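Local coordinates for protein putative phosphosugar isomerase (Clostridium difficile, PDB 3G68) that probably binds and isomerises a phosphorylated sugar, as a double-SIS-domain protein related to the isomerase part of glucosamine-6-phosphate synthase, at residues Trp197-Arg200 / Asn201-Lys204; Ser217-Tyr220 / Gly221-Glu225; Asn27-Lys30 / Arg31-Leu34; Lys172-Glu175 / Glu176-Ile180. One frame throughout, in Å; residues are numbered along the deposited sequence. Where two conformers were deposited one is given.

Contact 1 (Trp197-Arg200 / Asn201-Lys204)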
loop_
_atom_site.group_PDB
_atom_site.type_symbol
_atom_site.label_atom_id
_atom_site.label_comp_id
_atom_site.label_asym_id
_atom_site.label_seq_id
_atom_site.Cartn_x
_atom_site.Cartn_y
_atom_site.Cartn_z
ATOM N N TRP B 197 23.815 0.934 37.766
ATOM C CA TRP B 197 25.121 0.589 38.369
ATOM C C TRP B 197 25.270 1.108 39.820
ATOM O O TRP B 197 25.767 0.370 40.686
ATOM C CB TRP B 197 26.240 1.058 37.437
ATOM C CG TRP B 197 27.641 1.151 37.972
ATOM C CD1 TRP B 197 28.569 0.133 38.105
ATOM C CD2 TRP B 197 28.313 2.350 38.319
ATOM N NE1 TRP B 197 29.762 0.641 38.565
ATOM C CE2 TRP B 197 29.636 1.999 38.697
ATOM C CE3 TRP B 197 27.915 3.697 38.405
ATOM C CZ2 TRP B 197 30.564 2.950 39.114
ATOM C CZ3 TRP B 197 28.834 4.635 38.827
ATOM C CH2 TRP B 197 30.146 4.253 39.189
ATOM N N ILE B 198 24.841 2.346 40.073
ATOM C CA ILE B 198 24.864 2.917 41.415
ATOM C C ILE B 198 24.008 2.092 42.387
ATOM O O ILE B 198 24.460 1.771 43.484
ATOM C CB ILE B 198 24.402 4.377 41.412
ATOM C CG1 ILE B 198 25.429 5.260 40.718
ATOM C CG2 ILE B 198 24.215 4.882 42.840
ATOM C CD1 ILE B 198 24.948 6.699 40.353
ATOM N N GLU B 199 22.794 1.739 41.946
ATOM C CA GLU B 199 21.856 0.965 42.733
ATOM C C GLU B 199 22.441 -0.404 43.054
ATOM O O GLU B 199 22.359 -0.870 44.187
ATOM C CB GLU B 199 20.531 0.857 41.959
ATOM C CG GLU B 199 19.421 0.124 42.669
ATOM C CD GLU B 199 18.983 0.754 43.965
ATOM O OE1 GLU B 199 18.978 1.996 44.105
ATOM O OE2 GLU B 199 18.584 -0.030 44.850
ATOM N N ARG B 200 23.082 -1.019 42.065
ATOM C CA ARG B 200 23.714 -2.317 42.246
ATOM C C ARG B 200 24.907 -2.275 43.251
ATOM O O ARG B 200 25.204 -3.255 43.945
ATOM C CB ARG B 200 24.221 -2.755 40.864
ATOM C CG ARG B 200 24.708 -4.141 40.763
ATOM C CD ARG B 200 24.832 -4.589 39.299
ATOM N NE ARG B 200 25.810 -3.865 38.472
ATOM C CZ ARG B 200 25.558 -3.090 37.409
ATOM N NH1 ARG B 200 24.337 -2.887 36.938
ATOM N NH2 ARG B 200 26.576 -2.522 36.773
ATOM N N ASN B 201 25.625 -1.160 43.266
ATOM C CA ASN B 201 26.806 -0.957 44.135
ATOM C C ASN B 201 26.566 -0.014 45.294
ATOM O O ASN B 201 27.528 0.503 45.885
ATOM C CB ASN B 201 27.937 -0.413 43.246
ATOM C CG ASN B 201 28.427 -1.455 42.281
ATOM O OD1 ASN B 201 29.028 -2.438 42.695
ATOM N ND2 ASN B 201 28.126 -1.282 41.000
ATOM N N LYS B 202 25.297 0.138 45.673
ATOM C CA LYS B 202 24.862 1.118 46.673
ATOM C C LYS B 202 25.602 1.017 48.011
ATOM O O LYS B 202 26.038 2.043 48.553
ATOM C CB LYS B 202 23.357 0.983 46.942
ATOM C CG LYS B 202 22.809 2.126 47.803
ATOM C CD LYS B 202 21.305 2.025 48.078
ATOM C CE LYS B 202 20.471 2.396 46.883
ATOM N NZ LYS B 202 19.000 2.337 47.209
ATOM N N GLU B 203 25.711 -0.201 48.532
ATOM C CA GLU B 203 26.348 -0.443 49.838
ATOM C C GLU B 203 27.809 0.043 49.857
ATOM O O GLU B 203 28.178 0.837 50.726
ATOM C CB GLU B 203 26.274 -1.917 50.229
ATOM C CG GLU B 203 26.994 -2.274 51.579
ATOM C CD GLU B 203 26.877 -3.712 51.992
ATOM O OE1 GLU B 203 26.423 -4.521 51.158
ATOM O OE2 GLU B 203 27.263 -4.063 53.153
ATOM N N LYS B 204 28.632 -0.447 48.932
ATOM C CA LYS B 204 30.034 0.015 48.864
ATOM C C LYS B 204 30.124 1.529 48.661
ATOM O O LYS B 204 30.984 2.191 49.271
ATOM C CB LYS B 204 30.826 -0.717 47.779
ATOM C CG LYS B 204 31.182 -2.155 48.120
ATOM C CD LYS B 204 32.125 -2.725 47.085
ATOM C CE LYS B 204 32.713 -4.064 47.556
ATOM N NZ LYS B 204 31.636 -5.036 47.669
HETATM O O HOH W 1 24.991 -2.728 47.378
#

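Contact 2 (Ser217-Tyr220 / Gly221-Glu225)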
loop_
_atom_site.group_PDB
_atom_site.type_symbol
_atom_site.label_atom_id
_atom_site.label_comp_id
_atom_site.label_asym_id
_atom_site.label_seq_id
_atom_site.Cartn_x
_atom_site.Cartn_y
_atom_site.Cartn_z
ATOM N N SER B 217 44.979 10.294 29.846
ATOM C CA SER B 217 45.313 11.702 29.588
ATOM C C SER B 217 44.254 12.465 28.763
ATOM O O SER B 217 44.069 13.661 28.963
ATOM C CB SER B 217 46.694 11.842 28.911
ATOM O OG SER B 217 46.808 11.030 27.761
ATOM N N ASP B 218 43.549 11.773 27.867
ATOM C CA ASP B 218 42.512 12.382 27.023
ATOM C C ASP B 218 41.336 12.932 27.830
ATOM O O ASP B 218 40.636 13.832 27.341
ATOM C CB ASP B 218 41.981 11.396 25.964
ATOM C CG ASP B 218 43.013 11.020 24.930
ATOM O OD1 ASP B 218 43.997 11.779 24.737
ATOM O OD2 ASP B 218 42.813 9.970 24.298
ATOM N N ILE B 219 41.149 12.405 29.051
ATOM C CA ILE B 219 40.108 12.855 29.959
ATOM C C ILE B 219 40.700 13.344 31.302
ATOM O O ILE B 219 40.046 13.323 32.325
ATOM C CB ILE B 219 38.976 11.790 30.124
ATOM C CG1 ILE B 219 39.539 10.435 30.531
ATOM C CG2 ILE B 219 38.134 11.751 28.803
ATOM C CD1 ILE B 219 38.452 9.394 31.056
ATOM N N TYR B 220 41.928 13.859 31.275
ATOM C CA TYR B 220 42.555 14.345 32.508
ATOM C C TYR B 220 41.744 15.476 33.203
ATOM O O TYR B 220 41.494 15.415 34.389
ATOM C CB TYR B 220 44.010 14.769 32.221
ATOM C CG TYR B 220 44.735 15.251 33.449
ATOM C CD1 TYR B 220 44.869 14.432 34.554
ATOM C CD2 TYR B 220 45.268 16.539 33.503
ATOM C CE1 TYR B 220 45.533 14.875 35.686
ATOM C CE2 TYR B 220 45.908 17.005 34.626
ATOM C CZ TYR B 220 46.048 16.174 35.711
ATOM O OH TYR B 220 46.684 16.645 36.828
ATOM N N GLY B 221 41.276 16.450 32.448
ATOM C CA GLY B 221 40.459 17.537 33.023
ATOM C C GLY B 221 39.196 16.969 33.667
ATOM O O GLY B 221 38.859 17.331 34.797
ATOM N N ASP B 222 38.497 16.090 32.944
ATOM C CA ASP B 222 37.290 15.418 33.501
ATOM C C ASP B 222 37.594 14.589 34.746
ATOM O O ASP B 222 36.750 14.500 35.633
ATOM C CB ASP B 222 36.621 14.521 32.460
ATOM C CG ASP B 222 35.937 15.311 31.346
ATOM O OD1 ASP B 222 35.520 16.485 31.578
ATOM O OD2 ASP B 222 35.782 14.718 30.255
ATOM N N THR B 223 38.776 13.994 34.819
ATOM C CA THR B 223 39.211 13.193 35.993
ATOM C C THR B 223 39.356 14.087 37.207
ATOM O O THR B 223 38.873 13.767 38.267
ATOM C CB THR B 223 40.506 12.422 35.678
ATOM O OG1 THR B 223 40.238 11.579 34.541
ATOM C CG2 THR B 223 40.975 11.563 36.865
ATOM N N LEU B 224 39.999 15.241 37.028
ATOM C CA LEU B 224 40.131 16.246 38.076
ATOM C C LEU B 224 38.766 16.806 38.520
ATOM O O LEU B 224 38.525 17.020 39.710
ATOM C CB LEU B 224 41.012 17.387 37.582
ATOM C CG LEU B 224 42.459 17.062 37.284
ATOM C CD1 LEU B 224 43.175 18.367 36.768
ATOM C CD2 LEU B 224 43.135 16.520 38.564
ATOM N N GLU B 225 37.875 17.018 37.568
ATOM C CA GLU B 225 36.528 17.549 37.872
ATOM C C GLU B 225 35.701 16.540 38.648
ATOM O O GLU B 225 35.054 16.900 39.630
ATOM C CB GLU B 225 35.799 17.973 36.597
ATOM C CG GLU B 225 34.347 18.367 36.777
ATOM C CD GLU B 225 34.115 19.527 37.729
ATOM O OE1 GLU B 225 35.089 20.233 38.092
ATOM O OE2 GLU B 225 32.920 19.742 38.063
#

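Contact 3 (Asn27-Lys30 / Arg31-Leu34)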
loop_
_atom_site.group_PDB
_atom_site.type_symbol
_atom_site.label_atom_id
_atom_site.label_comp_id
_atom_site.label_asym_id
_atom_site.label_seq_id
_atom_site.Cartn_x
_atom_site.Cartn_y
_atom_site.Cartn_z
ATOM N N ASN B 27 30.291 35.360 16.264
ATOM C CA ASN B 27 30.473 36.061 15.007
ATOM C C ASN B 27 31.552 37.141 15.001
ATOM O O ASN B 27 32.210 37.323 13.984
ATOM C CB ASN B 27 29.189 36.713 14.539
ATOM C CG ASN B 27 29.268 37.113 13.065
ATOM O OD1 ASN B 27 29.487 36.271 12.187
ATOM N ND2 ASN B 27 29.135 38.383 12.802
ATOM N N GLU B 28 31.727 37.822 16.132
ATOM C CA GLU B 28 32.693 38.922 16.257
ATOM C C GLU B 28 34.065 38.397 16.663
ATOM O O GLU B 28 35.063 38.715 16.034
ATOM C CB GLU B 28 32.208 39.963 17.287
ATOM C CG GLU B 28 33.028 41.278 17.334
ATOM C CD GLU B 28 32.794 42.110 18.589
ATOM O OE1 GLU B 28 32.299 41.558 19.597
ATOM O OE2 GLU B 28 33.161 43.314 18.598
ATOM N N VAL B 29 34.120 37.594 17.721
ATOM C CA VAL B 29 35.412 37.082 18.196
ATOM C C VAL B 29 36.163 36.263 17.129
ATOM O O VAL B 29 37.379 36.275 17.115
ATOM C CB VAL B 29 35.290 36.283 19.543
ATOM C CG1 VAL B 29 34.514 34.986 19.332
ATOM C CG2 VAL B 29 36.685 36.021 20.158
ATOM N N LYS B 30 35.455 35.562 16.249
ATOM C CA LYS B 30 36.109 34.725 15.220
ATOM C C LYS B 30 36.892 35.574 14.215
ATOM O O LYS B 30 37.788 35.071 13.536
ATOM C CB LYS B 30 35.074 33.893 14.451
ATOM C CG LYS B 30 34.194 34.669 13.446
ATOM C CD LYS B 30 33.196 33.773 12.711
ATOM C CE LYS B 30 32.397 34.565 11.704
ATOM N NZ LYS B 30 31.390 33.752 10.984
ATOM N N ARG B 31 36.468 36.838 14.084
ATOM C CA ARG B 31 37.042 37.795 13.166
ATOM C C ARG B 31 38.318 38.508 13.686
ATOM O O ARG B 31 39.007 39.131 12.903
ATOM C CB ARG B 31 35.977 38.831 12.749
ATOM C CG ARG B 31 34.730 38.241 12.091
ATOM C CD ARG B 31 33.623 39.289 11.933
ATOM N NE ARG B 31 32.364 38.703 11.478
ATOM C CZ ARG B 31 32.078 38.363 10.216
ATOM N NH1 ARG B 31 32.953 38.532 9.222
ATOM N NH2 ARG B 31 30.893 37.842 9.932
ATOM N N THR B 32 38.633 38.410 14.981
ATOM C CA THR B 32 39.843 39.037 15.534
ATOM C C THR B 32 41.137 38.378 15.044
ATOM O O THR B 32 41.121 37.270 14.492
ATOM C CB THR B 32 39.853 39.013 17.090
ATOM O OG1 THR B 32 39.643 37.677 17.572
ATOM C CG2 THR B 32 38.769 39.898 17.621
ATOM N N ASN B 33 42.250 39.096 15.218
ATOM C CA ASN B 33 43.558 38.571 14.873
ATOM C C ASN B 33 44.210 37.958 16.108
ATOM O O ASN B 33 44.637 38.697 17.000
ATOM C CB ASN B 33 44.457 39.680 14.344
ATOM C CG ASN B 33 45.766 39.145 13.814
ATOM O OD1 ASN B 33 45.822 38.041 13.256
ATOM N ND2 ASN B 33 46.828 39.922 13.982
ATOM N N LEU B 34 44.340 36.626 16.120
ATOM C CA LEU B 34 44.873 35.881 17.274
ATOM C C LEU B 34 46.118 35.039 16.976
ATOM O O LEU B 34 46.152 34.301 16.003
ATOM C CB LEU B 34 43.787 34.949 17.823
ATOM C CG LEU B 34 42.472 35.600 18.249
ATOM C CD1 LEU B 34 41.503 34.534 18.719
ATOM C CD2 LEU B 34 42.719 36.633 19.343
#

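Contact 4 (Lys172-Glu175 / Glu176-Ile180)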
loop_
_atom_site.group_PDB
_atom_site.type_symbol
_atom_site.label_atom_id
_atom_site.label_comp_id
_atom_site.label_asym_id
_atom_site.label_seq_id
_atom_site.Cartn_x
_atom_site.Cartn_y
_atom_site.Cartn_z
ATOM N N LYS B 172 33.464 20.433 6.972
ATOM C CA LYS B 172 34.217 19.847 8.089
ATOM C C LYS B 172 33.688 20.404 9.406
ATOM O O LYS B 172 33.517 19.641 10.337
ATOM C CB LYS B 172 35.726 20.075 7.956
ATOM C CG LYS B 172 36.574 19.469 9.101
ATOM C CD LYS B 172 36.519 17.937 9.151
ATOM C CE LYS B 172 37.409 17.385 10.277
ATOM N NZ LYS B 172 37.208 15.912 10.522
ATOM N N TYR B 173 33.404 21.711 9.464
ATOM C CA TYR B 173 32.735 22.322 10.624
ATOM C C TYR B 173 31.432 21.553 10.896
ATOM O O TYR B 173 31.220 21.057 11.981
ATOM C CB TYR B 173 32.431 23.811 10.382
ATOM C CG TYR B 173 31.669 24.482 11.518
ATOM C CD1 TYR B 173 30.282 24.418 11.585
ATOM C CD2 TYR B 173 32.334 25.164 12.524
ATOM C CE1 TYR B 173 29.581 25.012 12.632
ATOM C CE2 TYR B 173 31.633 25.771 13.571
ATOM C CZ TYR B 173 30.257 25.676 13.617
ATOM O OH TYR B 173 29.562 26.266 14.663
ATOM N N ASN B 174 30.561 21.463 9.903
ATOM C CA ASN B 174 29.305 20.723 10.030
ATOM C C ASN B 174 29.493 19.261 10.516
ATOM O O ASN B 174 28.745 18.754 11.337
ATOM C CB ASN B 174 28.590 20.695 8.670
ATOM C CG ASN B 174 27.257 20.004 8.750
ATOM O OD1 ASN B 174 27.103 18.861 8.306
ATOM N ND2 ASN B 174 26.305 20.662 9.383
ATOM N N GLU B 175 30.477 18.575 9.979
ATOM C CA GLU B 175 30.750 17.207 10.399
ATOM C C GLU B 175 31.112 17.127 11.898
ATOM O O GLU B 175 30.671 16.212 12.592
ATOM C CB GLU B 175 31.899 16.639 9.609
ATOM C CG GLU B 175 32.268 15.225 9.994
ATOM C CD GLU B 175 33.338 14.607 9.112
ATOM O OE1 GLU B 175 33.891 15.299 8.232
ATOM O OE2 GLU B 175 33.641 13.410 9.329
ATOM N N GLU B 176 31.965 18.049 12.356
ATOM C CA GLU B 176 32.350 18.101 13.777
ATOM C C GLU B 176 31.158 18.451 14.670
ATOM O O GLU B 176 30.989 17.837 15.732
ATOM C CB GLU B 176 33.531 19.030 14.008
ATOM C CG GLU B 176 34.813 18.559 13.324
ATOM C CD GLU B 176 35.193 17.109 13.610
ATOM O OE1 GLU B 176 35.258 16.715 14.787
ATOM O OE2 GLU B 176 35.469 16.362 12.652
ATOM N N ILE B 177 30.318 19.391 14.241
ATOM C CA ILE B 177 29.088 19.661 15.012
ATOM C C ILE B 177 28.247 18.388 15.138
ATOM O O ILE B 177 27.742 18.089 16.209
ATOM C CB ILE B 177 28.236 20.756 14.384
ATOM C CG1 ILE B 177 28.973 22.105 14.442
ATOM C CG2 ILE B 177 26.874 20.826 15.078
ATOM C CD1 ILE B 177 29.399 22.548 15.804
ATOM N N ASN B 178 28.122 17.640 14.050
ATOM C CA ASN B 178 27.341 16.398 14.064
ATOM C C ASN B 178 27.952 15.294 14.961
ATOM O O ASN B 178 27.204 14.571 15.602
ATOM C CB ASN B 178 26.993 15.962 12.648
ATOM C CG ASN B 178 25.786 16.748 12.103
ATOM O OD1 ASN B 178 24.645 16.522 12.529
ATOM N ND2 ASN B 178 26.038 17.695 11.221
ATOM N N LYS B 179 29.283 15.211 15.036
ATOM C CA LYS B 179 29.946 14.276 15.985
ATOM C C LYS B 179 29.654 14.655 17.448
ATOM O O LYS B 179 29.366 13.801 18.291
ATOM C CB LYS B 179 31.463 14.250 15.755
ATOM C CG LYS B 179 31.857 13.669 14.459
ATOM C CD LYS B 179 33.398 13.667 14.391
ATOM C CE LYS B 179 33.885 13.028 13.141
ATOM N NZ LYS B 179 35.301 13.339 12.992
ATOM N N ILE B 180 29.726 15.947 17.751
ATOM C CA ILE B 180 29.407 16.467 19.083
ATOM C C ILE B 180 27.954 16.134 19.385
ATOM O O ILE B 180 27.636 15.669 20.471
ATOM C CB ILE B 180 29.648 17.996 19.171
ATOM C CG1 ILE B 180 31.145 18.312 19.069
ATOM C CG2 ILE B 180 29.093 18.580 20.438
ATOM C CD1 ILE B 180 31.452 19.824 18.850
#

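Contact 1 (Trp197-Arg200 / Asn201-Lys204)
Asn201 reaches back one helical turn to Trp197, and its side chain can be followed atom by atom. CB rests 3.4 Å from Trp197 O. CG stands anti to the carbonyl carbon (chi1 -69°), which folds the amide back along the end of helix 187-200. At the tip, ND2 donates to Trp197 O over 2.9 Å, while the backbone N of Asn201 donates to the same oxygen over 3.0 Å. The two donors come from opposite faces of the carbonyl plane, and neither bond is straight, with N-H...O angles near 140°. ND2 also lies 3.3 Å from Trp197 CD1, the amide and indole planes being turned 64° apart. A second bond from ND2 goes to Asp296 O, which also receives Arg200 NE, and the indole NE1 is held by Lys297 O.

On the outer side Glu199 and Lys202 run side by side, pointing the same way. The lysine ammonium NZ sits 3.1 Å from Glu199 OE1 and 3.4 Å from OE2, a salt bridge whose hydrogen bonds are both weak. Asn201 leaves helical geometry here, and helix 202-206 starts directly after it. The chemistry implies a helix-to-helix junction held on its buried side by amide bonds, where one carbonyl takes two donors and the tryptophan and asparagine both tie to the 296-297 backbone, while a looser ion pair spans its outer side.

Contact 2 (Ser217-Tyr220 / Gly221-Glu225)
Helix 220-234 follows the first-in-sequence strand of the second parallel sheet, 210-215, and its opening turn is closed by Ile219, the N-cap residue, and Thr223. The carbonyl oxygen of Ile219 takes two donors from that threonine. Thr223 N approaches at 2.9 Å, nearly along the C=O axis, whereas Thr223 OG1 donates over 2.8 Å from well above the carbonyl plane, 48° out of it. The hydroxyl gets there because OG1 stands beside its own backbone N, anti to the carbonyl carbon (chi1 -58°), which turns it back toward the first turn.

One residue on, Leu224 N bonds to Tyr220 O at 3.0 Å and is close to straight, with an N-H...O angle of 167°. Their side chains meet as well: Leu224 CD1 lies over one face of the Tyr220 ring, 4.1 Å from its centroid, a CH-pi contact. The closest atoms of this pair are Tyr220 CE2 and Leu224 CD1, 3.7 Å apart.

This strand-loop-helix step belongs to the alpha/beta SIS fold, with its five-stranded parallel sheet. Here the helix start also faces elements from the other half of the chain: Tyr220 packs on Val50 and Leu224 on His47, both of helix 43-59. The Asp222 carboxylate is bonded to Tyr147, Lys151 and Thr311, and its backbone N is bonded to Gln51. Ile219 and Thr223 touch Leu263 of strand 258-264.

Contact 3 (Asn27-Lys30 / Arg31-Leu34)
Thr32 closes tightly onto Val29: its hydroxyl OG1 donates to Val29 O over 2.7 Å, and its backbone N reaches the same oxygen at 3.3 Å. The hydroxyl lies only 17° from the carbonyl plane, but the amide comes from well above it. With OG1 between the backbone N and the carbonyl carbon (chi1 53°), the threonine hydroxyl faces back into the turn. Arg31 N bonds to Glu28 O at 3.0 Å, so successive i to i+3 bonds tighten residues that have helical torsions but lack the regular pattern of a helix.

This turn leads from helix 22-25 into strand 36-40 of the first parallel sheet of the SIS fold. Its buried side is Val29, set among Leu85, Tyr129, Leu131 and Leu157.

The outer side, where Arg31 is exposed, is looser. The Arg31 chain runs extended back toward Asn27, whose CG meets the guanidinium at its edge, and its NH2 donates to Asn27 OD1 over 3.1 Å, amide and guanidinium planes standing 75° apart. NE makes just a weak bond to Asn27 O, at 2.9 Å but poorly angled. Lys30 lies alongside and points the same way, its CE over one face of the guanidinium. Lys30 NZ and Arg31 NH2 come within 4.3 Å of each other, a pairing of like charges that Asn27 OD1, with a weak 3.4 Å bond from Lys30 NZ, and a long, weak ion pair from Lys30 NZ to Glu164 probably ease.

Contact 4 (Lys172-Glu175 / Glu176-Ile180)
Glu176 OE2 is gripped by two lysines, one from each direction along helix 170-184. Lys172 NZ meets it over 2.8 Å on the anti side of the carboxylate, and Lys179 NZ over 3.0 Å on the syn side, both somewhat out of the carboxylate plane. The Glu176 chain is bent at chi2 (-51°), and Lys172 also bends at chi2, bringing its ammonium across to the acid. The two ammonium nitrogens, Lys172 NZ and Lys179 NZ, are 4.0 Å apart, a closeness the shared carboxylate probably offsets. The other oxygen, OE1, is held by Tyr309 OH, which helps fix the turn of the carboxylate.

On another flank Asn178 ND2 donates to Asn174 O over 2.9 Å from above the carbonyl plane, while Asn178 N reaches that oxygen at 3.0 Å from the opposite face. The amide oxygen of Asn178 is bonded to Arg14 of the second subunit, whose Asn21 packs on Asn174.

Facing helix 145-165, Tyr173 CE1 rests 3.5 Å from Ile177 CG1. In the next shell, a bond from Tyr173 OH to Gln160 and a cation-pi contact with Arg163 hold the phenol, and Ile177 packs on Leu156 and Ile19. Such i to i+4 pairing and a Lys-Glu-Lys salt-bridge network at i, i+4 and i+7 are typical of an alpha-helix, here one that packs on helices 145-165 and 4-20 and touches a second subunit.

In the fold
The four contacts follow the chain in the order 3, 4, 1, 2. Contacts 3 and 4 are neighbours, their nearest atoms about 8 Å apart, and both pack on helix 145-165, where Gln160 meets Lys30 of one and Tyr173 of the other. Contact 1 lies on the opposite side of the chain's centre from contact 3, with centres about 48 Å apart, beside the second parallel sheet. Contact 2 is the central one, its centre about 7 Å from that of the chain; its nearest atoms are about 12 Å from contact 4 and 13 Å from contact 1. Contact 4 alone touches another subunit.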